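Local coordinates for protein threonine synthase (Brucella melitensis bv. 1, PDB 4F4F) that probably catalyses the last step of threonine biosynthesis, converting O-phospho-L-homoserine and water into L-threonine and phosphate with pyridoxal 5'-phosphate as cofactor, at residues A115-A120 against G147-A152; A125-Y130 against N228-M233; I165-P170 against R180-S185. All blocks are in the same frame, centred on the assembly; numbering follows the deposited sequence.

Contact 1: A115-A120 against G147-A152; sequences AFKDVA and GDTGGA. With PLP (pyridoxal-5'-phosphate), chain C.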
# COMPACT_ATOMS: atom_id res chain seq x y z
N ALA A 115 -9.25 -3.95 3.65
CA ALA A 115 -8.14 -4.07 2.72
C ALA A 115 -6.84 -3.48 3.26
O ALA A 115 -6.82 -2.61 4.11
CB ALA A 115 -8.50 -3.43 1.39
N PHE A 116 -5.74 -4.00 2.73
CA PHE A 116 -4.44 -3.82 3.37
C PHE A 116 -3.96 -2.36 3.37
O PHE A 116 -3.16 -1.99 4.23
CB PHE A 116 -3.42 -4.77 2.72
CG PHE A 116 -2.65 -4.12 1.64
CD1 PHE A 116 -3.19 -3.98 0.41
CD2 PHE A 116 -1.40 -3.61 1.90
CE1 PHE A 116 -2.49 -3.35 -0.58
CE2 PHE A 116 -0.70 -2.97 0.89
CZ PHE A 116 -1.25 -2.84 -0.34
N LYS A 117 -4.45 -1.53 2.44
CA LYS A 117 -4.09 -0.08 2.46
C LYS A 117 -4.51 0.65 3.75
O LYS A 117 -3.90 1.66 4.12
CB LYS A 117 -4.57 0.64 1.18
CG LYS A 117 -3.80 0.18 -0.03
CD LYS A 117 -4.23 0.88 -1.31
CE LYS A 117 -3.53 0.31 -2.55
NZ LYS A 117 -3.87 -1.10 -2.79
N ASP A 118 -5.46 0.09 4.50
CA ASP A 118 -5.81 0.62 5.80
C ASP A 118 -4.62 0.68 6.76
O ASP A 118 -4.56 1.58 7.58
CB ASP A 118 -6.85 -0.22 6.51
CG ASP A 118 -8.19 -0.21 5.82
OD1 ASP A 118 -8.53 0.78 5.12
OD2 ASP A 118 -8.92 -1.21 5.97
N VAL A 119 -3.72 -0.29 6.68
CA VAL A 119 -2.62 -0.40 7.66
C VAL A 119 -1.80 0.88 7.58
O VAL A 119 -1.61 1.54 8.58
CB VAL A 119 -1.69 -1.62 7.43
CG1 VAL A 119 -0.47 -1.55 8.36
CG2 VAL A 119 -2.45 -2.96 7.60
N ALA A 120 -1.34 1.22 6.38
CA ALA A 120 -0.52 2.42 6.25
C ALA A 120 -1.40 3.70 6.35
O ALA A 120 -0.99 4.66 6.96
CB ALA A 120 0.29 2.41 4.95
N GLY A 147 -12.26 2.97 -6.97
CA GLY A 147 -13.17 2.54 -5.90
C GLY A 147 -12.51 2.25 -4.58
O GLY A 147 -12.90 2.81 -3.54
N ASP A 148 -11.47 1.41 -4.60
CA ASP A 148 -10.90 0.87 -3.36
C ASP A 148 -9.96 1.81 -2.58
O ASP A 148 -10.06 1.96 -1.33
CB ASP A 148 -10.23 -0.49 -3.63
CG ASP A 148 -11.26 -1.59 -4.00
OD1 ASP A 148 -11.66 -1.68 -5.19
OD2 ASP A 148 -11.66 -2.39 -3.12
N THR A 149 -9.02 2.42 -3.29
CA THR A 149 -8.10 3.33 -2.62
C THR A 149 -8.81 4.54 -2.00
O THR A 149 -8.46 4.96 -0.89
CB THR A 149 -6.98 3.79 -3.58
OG1 THR A 149 -6.38 2.62 -4.12
CG2 THR A 149 -5.89 4.58 -2.81
N GLY A 150 -9.80 5.07 -2.70
CA GLY A 150 -10.56 6.22 -2.19
C GLY A 150 -11.22 5.93 -0.86
O GLY A 150 -11.21 6.77 0.04
N GLY A 151 -11.78 4.73 -0.72
CA GLY A 151 -12.34 4.30 0.53
C GLY A 151 -11.35 4.29 1.69
O GLY A 151 -11.61 4.85 2.78
N ALA A 152 -10.22 3.66 1.43
CA ALA A 152 -9.15 3.59 2.42
C ALA A 152 -8.70 4.97 2.81
O ALA A 152 -8.51 5.25 3.97
CB ALA A 152 -7.98 2.79 1.88
N1 PLP C . -3.87 -6.45 -3.18
C2 PLP C . -4.86 -5.54 -2.85
C2A PLP C . -6.22 -5.94 -2.32
C3 PLP C . -4.59 -4.08 -2.98
O3 PLP C . -5.58 -3.18 -2.64
C4 PLP C . -3.24 -3.68 -3.51
C4A PLP C . -2.83 -2.26 -3.68
C5 PLP C . -2.24 -4.74 -3.82
C6 PLP C . -2.63 -6.08 -3.62
C5A PLP C . -0.83 -4.33 -4.31
O4P PLP C . -0.04 -3.56 -3.31
P PLP C . 1.39 -2.79 -3.59
O1P PLP C . 2.27 -3.83 -4.26
O2P PLP C . 1.00 -1.64 -4.50
O3P PLP C . 1.94 -2.31 -2.27
O HOH W 1 -8.07 3.22 6.02
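Lys-117 and Ala-152 meet through their beta carbons, CB to CB at 4.1 Å, and this is where the start of helix 117-134 leans on helix 148-157. Farther along the lysine chain, CD passes 3.9 Å from Thr-149 OG1, the two side chains lying at a slant to each other. These contacts are plain packing, and they line one flank of the lysine on its way to the cofactor.

The polar link is indirect. A water donates to Asp-118 OD1 at 2.6 Å and also to Ala-152 O at 2.9 Å, so it ties the carboxylate of one helix to the backbone of the other. OD1 has a second partner in Thr-113 OG1, which helps to fix the rotation of the carboxylate.

The third interaction is with pyridoxal phosphate. The lysine chain runs extended until its last torsion bends it (chi4 64°), bringing NZ to 1.8 Å from PLP C4A. The model links these two atoms, but at a length too great for a settled C=N bond; an internal aldimine is expected for this family, and its formation here remains doubtful. NZ also makes a weak hydrogen bond to PLP O3. The edge of the Phe-116 ring comes up against a face of the pyridine near C3 and C4, while Lys-117 CG lies over one face of the phenyl ring. The backbone N atoms of Gly-260, Asn-261, Phe-262 and Asp-264, with Thr-414 OG1, complete the grip on the cofactor.

A lysine at the start of a helix beside the cofactor belongs to the fold type II architecture of PLP enzymes, which includes threonine synthase. Between the two helices the chain runs through strand 139-144 of the five-stranded parallel sheet, and Tyr-238 of helix 236-245 packs on Phe-116 and Val-119.

Contact 2: A125-Y130 against N228-M233; sequences ARMMDY and NWARIM
Met-127 reaches from helix 117-134 to segment 228-233, which holds a short, weakly bonded helix at about 229-232, and touches it with both of its last atoms. Its CE sits 3.8 Å from Ala-230 CB, and its SD is the same 3.8 Å from Met-233 CE. The first two torsions carry the chain outward, with CG beside the backbone N; the bend at chi3 (-63°) then turns the methyl toward the alanine. Met-233, in the 228-233 segment, has CG anti to its backbone N (chi1 177°), and the two thioethers run askew to one another, methyl against sulfur. All three residues are buried, and the contact is entirely apolar.

Hydrogen bonding serves to shape the second segment. Asn-228 is the N-cap: its OD1 accepts from Ala-230 N at 2.9 Å, almost straight at 174°, with the donor only slightly tilted from the carbonyl plane. This fixes the turn that presents Ala-230 CB to Met-127. Trp-229 O takes two backbone donors from the far end of the turn, Ile-232 N and Met-233 N, while Met-233 CB rests over one face of the Trp-229 indole. The amide nitrogen of Asn-228, ND2, bonds to Leu-24 O.

Further apolar cover comes from helix 20-26, where Phe-20 touches both methionines and Leu-24 touches Met-127, and from Met-80 of helix 74-86 against Met-127. With nothing directional joining the two buried segments, their relative position is set by the fit of side-chain shapes and by these neighbours.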
# COMPACT_ATOMS: atom_id res chain seq x y z
N ALA A 125 -2.42 9.19 7.94
CA ALA A 125 -3.32 10.36 8.08
C ALA A 125 -3.11 11.06 9.45
O ALA A 125 -3.12 12.30 9.51
CB ALA A 125 -4.78 9.98 7.84
N ARG A 126 -2.84 10.27 10.49
CA ARG A 126 -2.59 10.81 11.83
C ARG A 126 -1.21 11.43 11.97
O ARG A 126 -1.07 12.48 12.60
CB ARG A 126 -2.82 9.73 12.91
CG ARG A 126 -4.27 9.32 13.00
CD ARG A 126 -4.59 8.18 13.95
NE ARG A 126 -6.03 8.01 14.17
CZ ARG A 126 -6.84 7.34 13.34
NH1 ARG A 126 -6.37 6.78 12.22
NH2 ARG A 126 -8.12 7.22 13.61
N MET A 127 -0.20 10.83 11.37
CA MET A 127 1.14 11.40 11.38
C MET A 127 1.11 12.74 10.65
O MET A 127 1.67 13.72 11.12
CB MET A 127 2.16 10.46 10.71
CG MET A 127 2.38 9.19 11.50
SD MET A 127 3.80 8.26 10.96
CE MET A 127 3.39 7.80 9.26
N MET A 128 0.44 12.77 9.49
CA MET A 128 0.34 13.98 8.71
C MET A 128 -0.42 15.06 9.50
O MET A 128 -0.02 16.21 9.48
CB MET A 128 -0.34 13.73 7.37
CG MET A 128 -0.38 14.97 6.48
SD MET A 128 -1.12 14.69 4.85
CE MET A 128 -0.20 13.27 4.25
N ASP A 129 -1.49 14.69 10.19
CA ASP A 129 -2.27 15.66 10.98
C ASP A 129 -1.38 16.33 12.05
O ASP A 129 -1.46 17.53 12.30
CB ASP A 129 -3.44 14.93 11.64
CG ASP A 129 -4.69 15.75 11.73
OD1 ASP A 129 -5.04 16.47 10.78
OD2 ASP A 129 -5.39 15.59 12.74
N TYR A 130 -0.50 15.52 12.64
CA TYR A 130 0.39 15.97 13.68
C TYR A 130 1.46 16.91 13.10
O TYR A 130 1.71 17.98 13.65
CB TYR A 130 1.05 14.78 14.42
CG TYR A 130 2.03 15.26 15.45
CD1 TYR A 130 3.36 15.46 15.10
CD2 TYR A 130 1.62 15.59 16.74
CE1 TYR A 130 4.27 15.93 16.03
CE2 TYR A 130 2.52 16.07 17.68
CZ TYR A 130 3.85 16.24 17.31
OH TYR A 130 4.79 16.74 18.19
N ASN A 228 4.53 7.86 -1.47
CA ASN A 228 5.00 8.55 -0.27
C ASN A 228 5.64 7.50 0.64
O ASN A 228 5.12 6.41 0.76
CB ASN A 228 3.84 9.23 0.45
CG ASN A 228 4.31 10.24 1.51
OD1 ASN A 228 5.05 9.91 2.48
ND2 ASN A 228 3.92 11.47 1.33
N TRP A 229 6.77 7.84 1.22
CA TRP A 229 7.45 6.98 2.18
C TRP A 229 6.49 6.51 3.30
O TRP A 229 6.63 5.42 3.75
CB TRP A 229 8.70 7.68 2.72
CG TRP A 229 9.32 6.93 3.86
CD1 TRP A 229 9.37 7.29 5.21
CD2 TRP A 229 9.93 5.58 3.80
NE1 TRP A 229 9.96 6.31 5.95
CE2 TRP A 229 10.35 5.26 5.15
CE3 TRP A 229 10.17 4.66 2.77
CZ2 TRP A 229 10.96 4.07 5.46
CZ3 TRP A 229 10.81 3.47 3.09
CH2 TRP A 229 11.18 3.18 4.40
N ALA A 230 5.47 7.30 3.69
CA ALA A 230 4.58 6.88 4.81
C ALA A 230 3.46 5.92 4.40
O ALA A 230 2.78 5.33 5.26
CB ALA A 230 4.02 8.10 5.54
N ARG A 231 3.25 5.72 3.11
CA ARG A 231 2.45 4.56 2.69
C ARG A 231 3.24 3.29 2.83
O ARG A 231 2.66 2.19 2.85
CB ARG A 231 1.97 4.67 1.22
CG ARG A 231 0.81 5.62 1.03
CD ARG A 231 -0.53 4.98 1.39
NE ARG A 231 -0.92 4.03 0.37
CZ ARG A 231 -1.53 4.35 -0.78
NH1 ARG A 231 -1.86 5.60 -1.07
NH2 ARG A 231 -1.79 3.39 -1.68
N ILE A 232 4.57 3.39 2.82
CA ILE A 232 5.36 2.16 2.90
C ILE A 232 5.76 1.87 4.33
O ILE A 232 5.58 0.78 4.82
CB ILE A 232 6.60 2.23 2.03
CG1 ILE A 232 6.17 2.30 0.54
CG2 ILE A 232 7.50 1.01 2.29
CD1 ILE A 232 7.37 2.34 -0.39
N MET A 233 6.30 2.87 5.01
CA MET A 233 6.86 2.67 6.34
C MET A 233 5.99 1.82 7.29
O MET A 233 6.51 0.93 7.94
CB MET A 233 7.15 4.04 6.96
CG MET A 233 7.68 3.99 8.36
SD MET A 233 7.86 5.68 8.97
CE MET A 233 6.55 5.76 10.15

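Contact 3: I165-P170 against R180-S185; sequences IFILFP and RQMTSS
Met-182 fills the tight part of this contact, lying against Phe-169 and Ile-167 of strand 163-170. Its CE sits over one face of the Phe-169 ring, 4.0 Å from the centroid and 26° off the normal, a CH-pi contact displaced from the ring centre toward the CG-CD2 bond. The sulfur stands obliquely to the same ring, a Met-aromatic contact, and SD also meets Ile-167 CG2 at 3.8 Å. Phe-169 can offer this face because its CG takes the crowded position between backbone N and carbonyl carbon (chi1 63°).

Thr-183 is the looser edge: its CG2 reaches Phe-169 CZ at 4.0 Å, neither face-on nor edge-on, while its OG1 turns to Glu-446. Beyond it the helix ends in partly exposed residues. There Arg-180 O gathers three donors, Thr-183 N, Ser-184 N and Ser-184 OG, the last at 2.7 Å and from above the carbonyl plane.

Strand 163-170 and helix 176-183 are the first two elements of a right-handed beta-alpha-beta unit completed by strand 190-196, whose Ala-192 and Ser-194 touch Phe-169. Ile-154 of helix 148-157 packs on Ile-167, and helix 455-465 covers Phe-166 and Leu-168 on the sheet's other face.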
# COMPACT_ATOMS: atom_id res chain seq x y z
N ILE A 165 -10.43 16.16 2.57
CA ILE A 165 -10.13 15.21 1.53
C ILE A 165 -11.21 15.19 0.45
O ILE A 165 -12.42 15.21 0.76
CB ILE A 165 -9.86 13.81 2.13
CG1 ILE A 165 -9.45 12.81 1.03
CG2 ILE A 165 -11.08 13.36 2.90
CD1 ILE A 165 -8.70 11.56 1.45
N PHE A 166 -10.76 15.22 -0.80
CA PHE A 166 -11.61 15.19 -1.97
C PHE A 166 -11.15 14.01 -2.84
O PHE A 166 -9.99 13.95 -3.27
CB PHE A 166 -11.50 16.51 -2.77
CG PHE A 166 -11.80 17.73 -1.95
CD1 PHE A 166 -10.89 18.18 -1.00
CD2 PHE A 166 -12.99 18.41 -2.10
CE1 PHE A 166 -11.19 19.29 -0.22
CE2 PHE A 166 -13.29 19.52 -1.33
CZ PHE A 166 -12.39 19.97 -0.39
N ILE A 167 -12.06 13.06 -3.05
CA ILE A 167 -11.80 11.91 -3.90
C ILE A 167 -12.76 11.95 -5.07
O ILE A 167 -14.01 12.01 -4.89
CB ILE A 167 -11.98 10.61 -3.14
CG1 ILE A 167 -10.96 10.48 -1.98
CG2 ILE A 167 -11.93 9.44 -4.13
CD1 ILE A 167 -9.49 10.42 -2.39
N LEU A 168 -12.19 11.91 -6.27
CA LEU A 168 -12.93 11.87 -7.49
C LEU A 168 -13.02 10.41 -7.95
O LEU A 168 -12.00 9.69 -8.01
CB LEU A 168 -12.21 12.72 -8.55
CG LEU A 168 -12.11 14.25 -8.41
CD1 LEU A 168 -11.33 14.70 -7.18
CD2 LEU A 168 -11.52 14.86 -9.65
N PHE A 169 -14.23 9.98 -8.30
CA PHE A 169 -14.49 8.65 -8.82
C PHE A 169 -15.53 8.71 -9.94
O PHE A 169 -16.31 9.67 -10.00
CB PHE A 169 -14.95 7.72 -7.71
CG PHE A 169 -16.24 8.10 -7.06
CD1 PHE A 169 -17.44 7.61 -7.55
CD2 PHE A 169 -16.26 8.88 -5.92
CE1 PHE A 169 -18.62 7.94 -6.94
CE2 PHE A 169 -17.47 9.25 -5.32
CZ PHE A 169 -18.64 8.76 -5.83
N PRO A 170 -15.54 7.72 -10.83
CA PRO A 170 -16.40 7.83 -12.00
C PRO A 170 -17.85 7.53 -11.66
O PRO A 170 -18.16 6.48 -11.09
CB PRO A 170 -15.84 6.81 -12.97
CG PRO A 170 -15.10 5.83 -12.11
CD PRO A 170 -14.56 6.62 -10.96
N ARG A 180 -20.10 2.96 -1.35
CA ARG A 180 -20.68 3.25 -0.04
C ARG A 180 -19.60 3.58 0.98
O ARG A 180 -19.79 4.46 1.79
CB ARG A 180 -21.54 2.10 0.43
CG ARG A 180 -22.80 1.96 -0.40
CD ARG A 180 -23.83 1.10 0.29
NE ARG A 180 -25.01 1.87 0.66
CZ ARG A 180 -26.05 2.12 -0.15
NH1 ARG A 180 -27.07 2.85 0.28
NH2 ARG A 180 -26.08 1.64 -1.39
N GLN A 181 -18.46 2.90 0.92
CA GLN A 181 -17.36 3.22 1.83
C GLN A 181 -16.80 4.63 1.62
O GLN A 181 -16.32 5.26 2.56
CB GLN A 181 -16.26 2.14 1.77
CG GLN A 181 -16.77 0.82 2.35
CD GLN A 181 -15.74 0.01 3.13
OE1 GLN A 181 -14.93 -0.70 2.52
NE2 GLN A 181 -15.82 0.04 4.49
N MET A 182 -16.87 5.14 0.40
CA MET A 182 -16.41 6.50 0.17
C MET A 182 -17.44 7.54 0.59
O MET A 182 -17.08 8.65 1.04
CB MET A 182 -16.07 6.72 -1.32
CG MET A 182 -14.81 6.01 -1.75
SD MET A 182 -14.33 6.65 -3.37
CE MET A 182 -15.42 5.66 -4.38
N THR A 183 -18.72 7.20 0.45
CA THR A 183 -19.76 8.23 0.48
C THR A 183 -20.62 8.22 1.73
O THR A 183 -21.43 9.10 1.90
CB THR A 183 -20.68 8.07 -0.74
OG1 THR A 183 -21.47 6.88 -0.58
CG2 THR A 183 -19.84 8.02 -2.04
N SER A 184 -20.47 7.22 2.61
CA SER A 184 -21.29 7.12 3.82
C SER A 184 -20.50 7.20 5.12
O SER A 184 -20.95 6.72 6.16
CB SER A 184 -22.09 5.82 3.80
OG SER A 184 -21.27 4.69 4.09
N SER A 185 -19.34 7.86 5.08
CA SER A 185 -18.43 7.89 6.23
C SER A 185 -18.93 8.84 7.29
O SER A 185 -18.50 8.80 8.45
CB SER A 185 -17.06 8.38 5.79
OG SER A 185 -17.07 9.78 5.62

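In the fold
Contact 1 holds the cofactor lysine, and the other two flank it. Contact 2 shares helix 117-134 with it, farther along; their centres are 14 Å apart, and they touch where Lys-117 CD lies 3.5 Å from Arg-231 NH2. Contact 3 lies 12 Å from contact 1 between centres: Met-182 CG packs 3.4 Å from Gly-151 N, helix against helix, and strand 163-170 meets helix 148-157 through Ile-167 CG2 and Gly-150 CA, 4.0 Å apart. Contacts 2 and 3 do not touch, their nearest atoms being about 8 Å apart. Two of the side chains that make them stay away from the pyridoxal phosphate, Met-233 at about 12 Å and Met-182 at about 13 Å, nearest atoms.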